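Local coordinates for protein citryl-CoA lyase (PDB 6HXP) that probably cleaves citryl-CoA into acetyl-CoA and oxaloacetate, as a coenzyme A-binding, largely helical lyase of the citrate synthase family, at residues G14-T17 with Y22-L25; A36-L41 with E48-M53; P68-A73 with L93-A98; V77-N82 with P231-L236. All blocks are in the same frame, centred on the assembly; numbering follows the deposited sequence. Where two conformers were deposited one is given.

Contact 1: residues G14-T17 with Y22-L25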
# COMPACT_ATOMS: atom_id res chain seq x y z
N GLY A 14 13.84 25.95 15.85
CA GLY A 14 15.28 26.04 15.62
C GLY A 14 15.89 24.73 15.12
O GLY A 14 16.97 24.33 15.59
N HIS A 15 15.18 24.06 14.19
CA HIS A 15 15.48 22.74 13.61
C HIS A 15 15.32 21.57 14.61
O HIS A 15 15.36 20.42 14.18
CB HIS A 15 16.86 22.68 12.91
CG HIS A 15 16.90 23.48 11.65
ND1 HIS A 15 17.22 24.83 11.65
CD2 HIS A 15 16.61 23.10 10.38
CE1 HIS A 15 17.12 25.23 10.39
NE2 HIS A 15 16.77 24.22 9.59
N GLU A 16 15.04 21.83 15.90
CA GLU A 16 14.85 20.76 16.88
C GLU A 16 13.39 20.29 16.90
O GLU A 16 12.50 21.13 16.90
CB GLU A 16 15.26 21.20 18.28
CG GLU A 16 16.76 21.40 18.40
CD GLU A 16 17.26 21.50 19.83
OE1 GLU A 16 16.49 21.96 20.70
OE2 GLU A 16 18.44 21.15 20.06
N THR A 17 13.17 18.99 17.00
CA THR A 17 11.86 18.41 17.01
C THR A 17 11.27 18.46 18.41
O THR A 17 11.92 18.09 19.38
CB THR A 17 11.93 16.96 16.54
OG1 THR A 17 12.59 16.87 15.25
CG2 THR A 17 10.57 16.31 16.46
N TYR A 22 7.19 18.56 24.00
CA TYR A 22 8.44 18.18 24.67
C TYR A 22 9.57 18.05 23.67
O TYR A 22 9.37 17.47 22.59
CB TYR A 22 8.28 16.84 25.40
CG TYR A 22 7.32 16.89 26.58
CD1 TYR A 22 7.68 17.49 27.78
CD2 TYR A 22 6.05 16.35 26.49
CE1 TYR A 22 6.78 17.57 28.85
CE2 TYR A 22 5.15 16.40 27.55
CZ TYR A 22 5.52 17.03 28.73
OH TYR A 22 4.66 17.12 29.80
N ARG A 23 10.75 18.51 24.05
CA ARG A 23 11.94 18.40 23.21
C ARG A 23 12.26 16.92 23.00
O ARG A 23 12.54 16.19 23.96
CB ARG A 23 13.09 19.11 23.89
CG ARG A 23 14.35 19.16 23.09
CD ARG A 23 15.40 19.93 23.91
NE ARG A 23 16.65 20.06 23.16
CZ ARG A 23 17.81 19.52 23.51
NH1 ARG A 23 17.90 18.79 24.62
NH2 ARG A 23 18.88 19.69 22.75
N LEU A 24 12.25 16.48 21.73
CA LEU A 24 12.51 15.06 21.45
C LEU A 24 13.85 14.61 22.02
O LEU A 24 13.91 13.52 22.60
CB LEU A 24 12.41 14.80 19.96
CG LEU A 24 12.62 13.29 19.56
CD1 LEU A 24 11.74 12.36 20.35
CD2 LEU A 24 12.34 13.11 18.09
N LEU A 25 14.88 15.45 21.95
CA LEU A 25 16.18 15.06 22.48
C LEU A 25 16.17 14.85 23.98
O LEU A 25 17.01 14.09 24.47
CB LEU A 25 17.26 16.02 22.01
CG LEU A 25 17.52 15.77 20.47
CD1 LEU A 25 18.70 16.40 20.05
CD2 LEU A 25 17.63 14.26 20.10
O HOH W 1 14.65 17.76 20.00

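Contact 2: residues A36-L41 with E48-M53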
# COMPACT_ATOMS: atom_id res chain seq x y z
N ALA A 36 6.84 6.93 25.13
CA ALA A 36 6.80 7.92 24.03
C ALA A 36 5.61 7.70 23.11
O ALA A 36 5.01 8.66 22.59
CB ALA A 36 8.11 7.89 23.25
N ILE A 37 5.23 6.43 22.90
CA ILE A 37 4.04 6.12 22.12
C ILE A 37 2.79 6.66 22.81
O ILE A 37 1.93 7.28 22.19
CB ILE A 37 3.95 4.60 21.92
CG1 ILE A 37 5.05 4.16 20.93
CG2 ILE A 37 2.57 4.19 21.41
CD1 ILE A 37 5.34 2.68 20.95
N TYR A 38 2.69 6.43 24.11
CA TYR A 38 1.55 6.95 24.86
C TYR A 38 1.53 8.48 24.67
O TYR A 38 0.47 9.05 24.39
CB TYR A 38 1.64 6.58 26.34
CG TYR A 38 0.43 7.07 27.11
CD1 TYR A 38 0.34 8.40 27.53
CD2 TYR A 38 -0.59 6.21 27.46
CE1 TYR A 38 -0.78 8.86 28.23
CE2 TYR A 38 -1.72 6.67 28.14
CZ TYR A 38 -1.80 7.99 28.54
OH TYR A 38 -2.92 8.47 29.22
N LEU A 39 2.66 9.13 24.89
CA LEU A 39 2.70 10.59 24.77
C LEU A 39 2.24 11.06 23.39
O LEU A 39 1.43 12.00 23.30
CB LEU A 39 4.13 11.07 25.03
CG LEU A 39 4.40 12.54 24.71
CD1 LEU A 39 3.60 13.45 25.59
CD2 LEU A 39 5.90 12.83 24.79
N ILE A 40 2.79 10.47 22.31
CA ILE A 40 2.46 11.01 21.01
C ILE A 40 1.00 10.81 20.68
O ILE A 40 0.39 11.64 20.01
CB ILE A 40 3.39 10.52 19.91
CG1 ILE A 40 3.29 11.51 18.69
CG2 ILE A 40 3.15 9.07 19.52
CD1 ILE A 40 4.41 11.25 17.70
N LEU A 41 0.43 9.68 21.14
CA LEU A 41 -0.98 9.39 20.85
C LEU A 41 -1.95 10.16 21.73
O LEU A 41 -2.99 10.62 21.26
CB LEU A 41 -1.26 7.91 20.96
CG LEU A 41 -0.49 7.00 20.00
CD1 LEU A 41 -0.84 5.55 20.25
CD2 LEU A 41 -0.73 7.41 18.55
N GLU A 48 2.73 6.05 35.86
CA GLU A 48 3.50 4.82 35.95
C GLU A 48 2.64 3.61 35.60
O GLU A 48 3.10 2.71 34.90
CB GLU A 48 4.05 4.63 37.37
CG GLU A 48 5.10 5.65 37.75
CD GLU A 48 5.76 5.42 39.09
OE1 GLU A 48 5.46 4.39 39.75
OE2 GLU A 48 6.59 6.26 39.47
N ARG A 49 1.37 3.60 36.04
CA ARG A 49 0.50 2.46 35.73
C ARG A 49 0.15 2.41 34.25
O ARG A 49 0.15 1.33 33.66
CB ARG A 49 -0.76 2.54 36.56
CG ARG A 49 -0.49 2.23 38.04
CD ARG A 49 -1.68 2.54 38.94
NE ARG A 49 -1.47 2.21 40.37
CZ ARG A 49 -0.85 3.00 41.24
NH1 ARG A 49 -0.34 4.16 40.86
NH2 ARG A 49 -0.73 2.62 42.52
N GLU A 50 -0.11 3.56 33.63
CA GLU A 50 -0.37 3.59 32.19
C GLU A 50 0.83 3.11 31.41
O GLU A 50 0.70 2.42 30.39
CB GLU A 50 -0.71 5.03 31.75
CG GLU A 50 -2.07 5.51 32.22
CD GLU A 50 -2.31 7.00 32.10
OE1 GLU A 50 -1.34 7.76 31.90
OE2 GLU A 50 -3.45 7.45 32.34
N SER A 51 2.02 3.50 31.85
CA SER A 51 3.27 3.12 31.17
C SER A 51 3.39 1.60 31.16
O SER A 51 3.64 1.01 30.11
CB SER A 51 4.48 3.69 31.89
OG SER A 51 4.51 5.12 31.85
N ARG A 52 3.22 0.96 32.30
CA ARG A 52 3.31 -0.50 32.38
C ARG A 52 2.25 -1.18 31.55
O ARG A 52 2.50 -2.20 30.90
CB ARG A 52 3.20 -0.92 33.85
CG ARG A 52 4.46 -0.52 34.59
CD ARG A 52 4.47 -0.81 36.07
NE ARG A 52 5.71 -0.31 36.67
CZ ARG A 52 6.29 -0.82 37.75
NH1 ARG A 52 5.76 -1.86 38.37
NH2 ARG A 52 7.41 -0.28 38.22
N MET A 53 1.02 -0.66 31.56
CA MET A 53 -0.04 -1.30 30.78
C MET A 53 0.22 -1.14 29.30
O MET A 53 -0.11 -2.03 28.51
CB MET A 53 -1.42 -0.77 31.16
CG MET A 53 -1.87 -1.19 32.51
SD MET A 53 -1.85 -2.96 32.82
CE MET A 53 -2.87 -3.52 31.59
O HOH W 2 -1.66 10.35 31.42

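Contact 3: residues P68-A73 with L93-A98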
# COMPACT_ATOMS: atom_id res chain seq x y z
N PRO A 68 -1.62 -15.48 9.53
CA PRO A 68 -2.64 -14.47 9.27
C PRO A 68 -2.49 -13.84 7.89
O PRO A 68 -1.39 -13.78 7.37
CB PRO A 68 -2.41 -13.42 10.34
CG PRO A 68 -1.40 -13.94 11.29
CD PRO A 68 -0.74 -15.15 10.68
N PRO A 69 -3.57 -13.28 7.35
CA PRO A 69 -3.48 -12.67 6.01
C PRO A 69 -2.48 -11.51 5.93
O PRO A 69 -1.95 -11.27 4.86
CB PRO A 69 -4.91 -12.23 5.69
CG PRO A 69 -5.65 -12.27 6.97
CD PRO A 69 -4.95 -13.30 7.86
N SER A 70 -2.22 -10.80 7.03
CA SER A 70 -1.21 -9.76 7.07
C SER A 70 0.16 -10.34 6.78
O SER A 70 0.94 -9.75 6.04
CB SER A 70 -1.23 -9.04 8.41
OG SER A 70 -1.28 -9.99 9.48
N ALA A 71 0.51 -11.47 7.43
CA ALA A 71 1.82 -12.04 7.15
C ALA A 71 1.91 -12.59 5.76
O ALA A 71 2.96 -12.50 5.10
CB ALA A 71 2.15 -13.10 8.19
N ILE A 72 0.84 -13.21 5.28
CA ILE A 72 0.82 -13.76 3.93
C ILE A 72 1.02 -12.62 2.93
O ILE A 72 1.83 -12.74 2.00
CB ILE A 72 -0.52 -14.48 3.65
CG1 ILE A 72 -0.67 -15.70 4.58
CG2 ILE A 72 -0.62 -14.86 2.15
CD1 ILE A 72 -2.03 -16.39 4.38
N ALA A 73 0.28 -11.54 3.10
CA ALA A 73 0.40 -10.39 2.17
C ALA A 73 1.78 -9.77 2.21
O ALA A 73 2.38 -9.49 1.18
CB ALA A 73 -0.67 -9.34 2.47
N LEU A 93 -1.86 -3.11 5.43
CA LEU A 93 -3.11 -3.02 4.68
C LEU A 93 -4.07 -4.10 5.05
O LEU A 93 -5.27 -3.87 4.96
CB LEU A 93 -2.85 -3.11 3.18
CG LEU A 93 -2.10 -1.93 2.57
CD1 LEU A 93 -1.87 -2.19 1.06
CD2 LEU A 93 -2.85 -0.62 2.79
N ALA A 94 -3.59 -5.28 5.43
CA ALA A 94 -4.50 -6.39 5.72
C ALA A 94 -5.26 -6.23 7.01
O ALA A 94 -6.18 -7.02 7.26
CB ALA A 94 -3.72 -7.71 5.78
N PHE A 95 -4.91 -5.25 7.86
CA PHE A 95 -5.59 -5.06 9.15
C PHE A 95 -6.94 -4.36 8.97
O PHE A 95 -7.14 -3.20 9.42
CB PHE A 95 -4.71 -4.28 10.12
CG PHE A 95 -3.35 -4.86 10.42
CD1 PHE A 95 -3.18 -6.22 10.57
CD2 PHE A 95 -2.27 -4.02 10.66
CE1 PHE A 95 -1.91 -6.74 10.90
CE2 PHE A 95 -1.04 -4.52 11.02
CZ PHE A 95 -0.86 -5.86 11.13
N GLY A 96 -7.87 -5.06 8.35
CA GLY A 96 -9.18 -4.54 8.06
C GLY A 96 -10.20 -4.89 9.11
O GLY A 96 -9.85 -5.17 10.27
N SER A 97 -11.46 -4.87 8.70
CA SER A 97 -12.57 -5.14 9.60
C SER A 97 -12.52 -6.48 10.29
O SER A 97 -12.95 -6.59 11.46
CB SER A 97 -13.90 -4.97 8.90
OG SER A 97 -14.04 -5.90 7.83
N ALA A 98 -11.92 -7.49 9.63
CA ALA A 98 -11.82 -8.83 10.18
C ALA A 98 -10.46 -9.13 10.82
O ALA A 98 -10.21 -10.25 11.29
CB ALA A 98 -12.08 -9.84 9.07

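Contact 4: residues V77-N82 with P231-L236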
# COMPACT_ATOMS: atom_id res chain seq x y z
N VAL A 77 4.28 -9.86 -1.03
CA VAL A 77 4.82 -8.64 -1.63
C VAL A 77 6.36 -8.64 -1.61
O VAL A 77 6.99 -8.32 -2.60
CB VAL A 77 4.19 -7.42 -0.96
CG1 VAL A 77 4.95 -6.15 -1.29
CG2 VAL A 77 2.74 -7.29 -1.42
N ALA A 78 6.96 -9.06 -0.49
CA ALA A 78 8.41 -9.16 -0.43
C ALA A 78 8.92 -10.13 -1.51
O ALA A 78 9.91 -9.84 -2.20
CB ALA A 78 8.82 -9.69 0.94
N SER A 79 8.24 -11.26 -1.68
CA SER A 79 8.59 -12.29 -2.68
C SER A 79 8.59 -11.73 -4.13
O SER A 79 9.32 -12.23 -5.01
CB SER A 79 7.64 -13.47 -2.55
OG SER A 79 8.17 -14.62 -3.24
N GLY A 80 7.74 -10.73 -4.38
CA GLY A 80 7.71 -10.08 -5.68
C GLY A 80 8.97 -9.26 -5.96
O GLY A 80 9.17 -8.80 -7.10
N GLY A 81 9.83 -9.07 -4.96
CA GLY A 81 11.11 -8.38 -5.09
C GLY A 81 10.98 -6.91 -4.74
O GLY A 81 11.06 -6.01 -5.58
N ASN A 82 10.73 -6.66 -3.47
CA ASN A 82 10.46 -5.33 -2.97
C ASN A 82 11.27 -5.04 -1.71
O ASN A 82 11.71 -5.95 -1.00
CB ASN A 82 8.98 -5.19 -2.65
CG ASN A 82 8.14 -4.98 -3.85
OD1 ASN A 82 8.21 -3.89 -4.51
ND2 ASN A 82 7.36 -5.96 -4.26
N PRO A 231 13.57 -15.16 -4.42
CA PRO A 231 12.49 -14.33 -4.94
C PRO A 231 11.50 -15.16 -5.76
O PRO A 231 11.86 -16.15 -6.44
CB PRO A 231 13.20 -13.30 -5.83
CG PRO A 231 14.62 -13.25 -5.26
CD PRO A 231 14.90 -14.67 -4.86
N PHE A 232 10.24 -14.77 -5.66
CA PHE A 232 9.12 -15.38 -6.35
C PHE A 232 8.77 -16.76 -5.81
O PHE A 232 7.96 -17.46 -6.42
CB PHE A 232 9.35 -15.41 -7.88
CG PHE A 232 8.09 -15.16 -8.70
CD1 PHE A 232 7.44 -13.94 -8.65
CD2 PHE A 232 7.57 -16.15 -9.51
CE1 PHE A 232 6.31 -13.71 -9.43
CE2 PHE A 232 6.45 -15.90 -10.33
CZ PHE A 232 5.80 -14.69 -10.25
N SER A 233 9.28 -17.15 -4.62
CA SER A 233 8.95 -18.44 -4.06
C SER A 233 7.51 -18.51 -3.55
O SER A 233 6.96 -19.61 -3.46
CB SER A 233 9.94 -18.83 -2.96
OG SER A 233 9.81 -18.01 -1.83
N LYS A 234 6.88 -17.36 -3.24
CA LYS A 234 5.50 -17.35 -2.74
C LYS A 234 4.51 -17.26 -3.90
O LYS A 234 4.09 -16.18 -4.33
CB LYS A 234 5.26 -16.22 -1.74
CG LYS A 234 6.11 -16.39 -0.49
CD LYS A 234 5.86 -17.73 0.24
CE LYS A 234 6.56 -17.88 1.59
NZ LYS A 234 8.00 -18.18 1.41
N ARG A 235 4.22 -18.41 -4.44
CA ARG A 235 3.31 -18.56 -5.57
C ARG A 235 2.62 -19.88 -5.39
O ARG A 235 3.19 -20.81 -4.79
CB ARG A 235 4.05 -18.49 -6.90
CG ARG A 235 5.05 -19.61 -7.15
CD ARG A 235 5.65 -19.48 -8.54
NE ARG A 235 6.51 -20.63 -8.85
CZ ARG A 235 7.80 -20.71 -8.57
NH1 ARG A 235 8.49 -21.80 -8.87
NH2 ARG A 235 8.43 -19.69 -7.98
N LEU A 236 1.38 -19.97 -5.80
CA LEU A 236 0.63 -21.22 -5.67
C LEU A 236 0.97 -22.13 -6.84
O LEU A 236 1.54 -21.70 -7.83
CB LEU A 236 -0.88 -20.97 -5.68
CG LEU A 236 -1.44 -19.92 -4.72
CD1 LEU A 236 -2.94 -19.83 -4.88
CD2 LEU A 236 -1.05 -20.21 -3.28
O HOH W 3 10.27 -15.16 -1.63

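Contact 1: residues G14-T17 with Y22-L25
The antiparallel β-hairpin of strands 16-19 and 22-23 brings the side chains of Glu16 and Arg23 together and sets Thr17 beside Leu24, just where the second strand gives way to helix 24-27. Arg23 grips the carboxylate side-on: NE donates to Glu16 OE1 at 3.1 Å, and NH2 reaches Glu16 OE2, also at 3.1 Å. Both bonds are nearly straight. The oxygens lie close to the guanidinium plane, but the carboxylate is turned 42° from it, so each oxygen is met from above the carboxylate plane. Arg23 sends CG away from its backbone N (chi1 -176°) and stays extended to NE, which spans the gap to the acid; Leu25 CB covers one guanidinium face, and NH1 pairs with Asp26. Beside the salt bridge, Leu24 N donates to Thr17 O at 2.9 Å, and a water links Thr17 O to Leu25 N. Thr17 CG2 lies alongside Leu24 CD2, the branched threonine suiting a buried strand. A leucine in place of Arg23 would probably leave the Glu16 and Asp26 carboxylates without their shared cation. One guanidinium between two acids probably offsets part of their charge and is likely to tie the hairpin to the start of the helix.

Contact 2: residues A36-L41 with E48-M53
The phenol ring of Tyr38 and the carboxylate of Glu50 are inclined by only 24° to each other, with Glu50 OE1 approaching the ring obliquely near its hydroxyl end. OE1 lies 3.4 Å from Tyr38 CZ, and the Tyr38 OH sits close to both acid oxygens, 3.2 Å from Glu50 OE1. Elsewhere the ring meets Phe201 edge-to-face and is packed by Pro46 and Met54, so a large aromatic residue suits this buried place. Tyr38 has CG opposite its backbone N (chi1 -178°), which throws the ring from helix 33-42 toward helix 48-60. Glu50 answers with a chain that is extended beyond CG, and its CB also touches the ring, 4.1 Å from Tyr38 CE2. A water completes the polar end: it donates to Glu50 OE1 at 2.7 Å and is hydrogen-bonded to Tyr38 OH at 3.2 Å. Each polar group has a further partner. Tyr38 OH is hydrogen-bonded to Lys42 NZ, whose positive charge would probably help to offset that of the nearby carboxylate, and Glu50 OE1 takes the backbone N-H of Thr47, directly before helix 48-60. A glutamate fits this first turn because its carboxylate can accept that N-H and still lie beside the Tyr38 hydroxyl. The arrangement is that of two consecutive helices, joined by a short connection, in the mainly α-helical fold of the citrate synthase family.

Contact 3: residues P68-A73 with L93-A98
Ser70 and Ala94 form the tight part of this contact, their backbones so near that the CA atoms are 4.9 Å apart. So close an approach suits a small side chain, and a larger one would probably collide with the helix backbone: Ala94 CB rests 3.5 Å from Ser70 CA and 4.0 Å from Pro69 C. Pro69, with no N-H to satisfy, suits the first turn of helix 69-79. Next to Ala94, Phe95 brings one corner of its ring to the serine, with CE1 3.5 Å from Ser70 CB and 3.6 Å from Ser70 OG. The contact of the two segments is made through carbon surfaces, without a hydrogen bond between them. Ser70 OG, held between the backbone N and the carbonyl carbon (chi1 47°), is instead satisfied by His99 NE2. His99 also meets the Phe95 ring edge-to-face, while Phe210 and Leu218 of helix 206-228 add to the ring's surroundings. Phe95 is the centre of an inverse gamma turn, closed by a weak bond from Gly96 N to Ala94 O at 2.8 Å, and this bend steers the chain away from the helix.

Beyond the bend the character changes. Ser97 is exposed and touches coenzyme A, and Ser97 and Ala98 make backbone hydrogen bonds to a neighbouring subunit rather than to segment 68-73. The Phe95 side chain itself stays about 12 Å from the bound coenzyme A. The whole is a helix start packed against an interhelical turn, within the mainly helical fold of the citrate synthase family.

Contact 4: residues V77-N82 with P231-L236
Ser79 turns OG away from its own backbone N (chi1 -164°), which carries the hydroxyl off helix 69-79 to the backbone N of Lys234. The backbone sets Lys234 CB against Ser79 CB, 3.7 Å away, and CG, turned beside the backbone N, follows along the serine before the bent chain leads the ammonium away. Lys234 N donates to Ser79 OG at 3.0 Å in a nearly straight bond (168°). The carbonyl of the same serine accepts Phe232 N, with 2.8 Å between N and Ser79 O but a more bent N-H (144°). A water joins the two hydroxyls, 2.7 Å from Ser79 OG and 2.9 Å from Ser233 OG.

Each segment is also braced within itself. Asn82 ND2 reaches back to Val77 O at 2.9 Å as the chain leaves the helix, and at the backbone angles of Gly81 a CB would be jammed against the preceding carbonyl O, so glycine suits the place. Arg235 NH2 donates to Phe232 O at 2.8 Å, while a separate weak bond from Arg235 N to Ser233 O closes the inverse gamma turn centred on Lys234. The lysine ammonium pairs with Glu225 and makes a cation-pi contact with Trp5 of a neighbouring subunit, while the Phe232 ring meets His99 of another subunit edge-to-face.

An alanine in place of Ser79 would probably leave Lys234 N without its acceptor and the bridging water without one of its anchors. One serine thus binds a loop far away in sequence twice, OG accepting from Lys234 N and its carbonyl from Phe232 N, leaving the loop's larger side chains to reach other subunits.

Contacts 1 and 2 follow each other along the chain and touch where Tyr22 CE2 meets Leu39 CD1 at 3.9 Å; contacts 3 and 4 share helix 69-79, one at its start and the other toward its end, their centres about 17 Å apart. Contact 3, centred about 10 Å from the chain centre, is buried, and its two segments meet without a hydrogen bond. Contact 1 lies some 30 Å out, yet its touching residues are mostly buried, and it combines a salt bridge with Thr17-Leu24 packing and a backbone hydrogen bond. Contacts 2 and 4 are partly buried and each includes a bridging water, but contact 2 links two side chains whereas contact 4 ties a serine to loop backbone. All four adjoin other subunits.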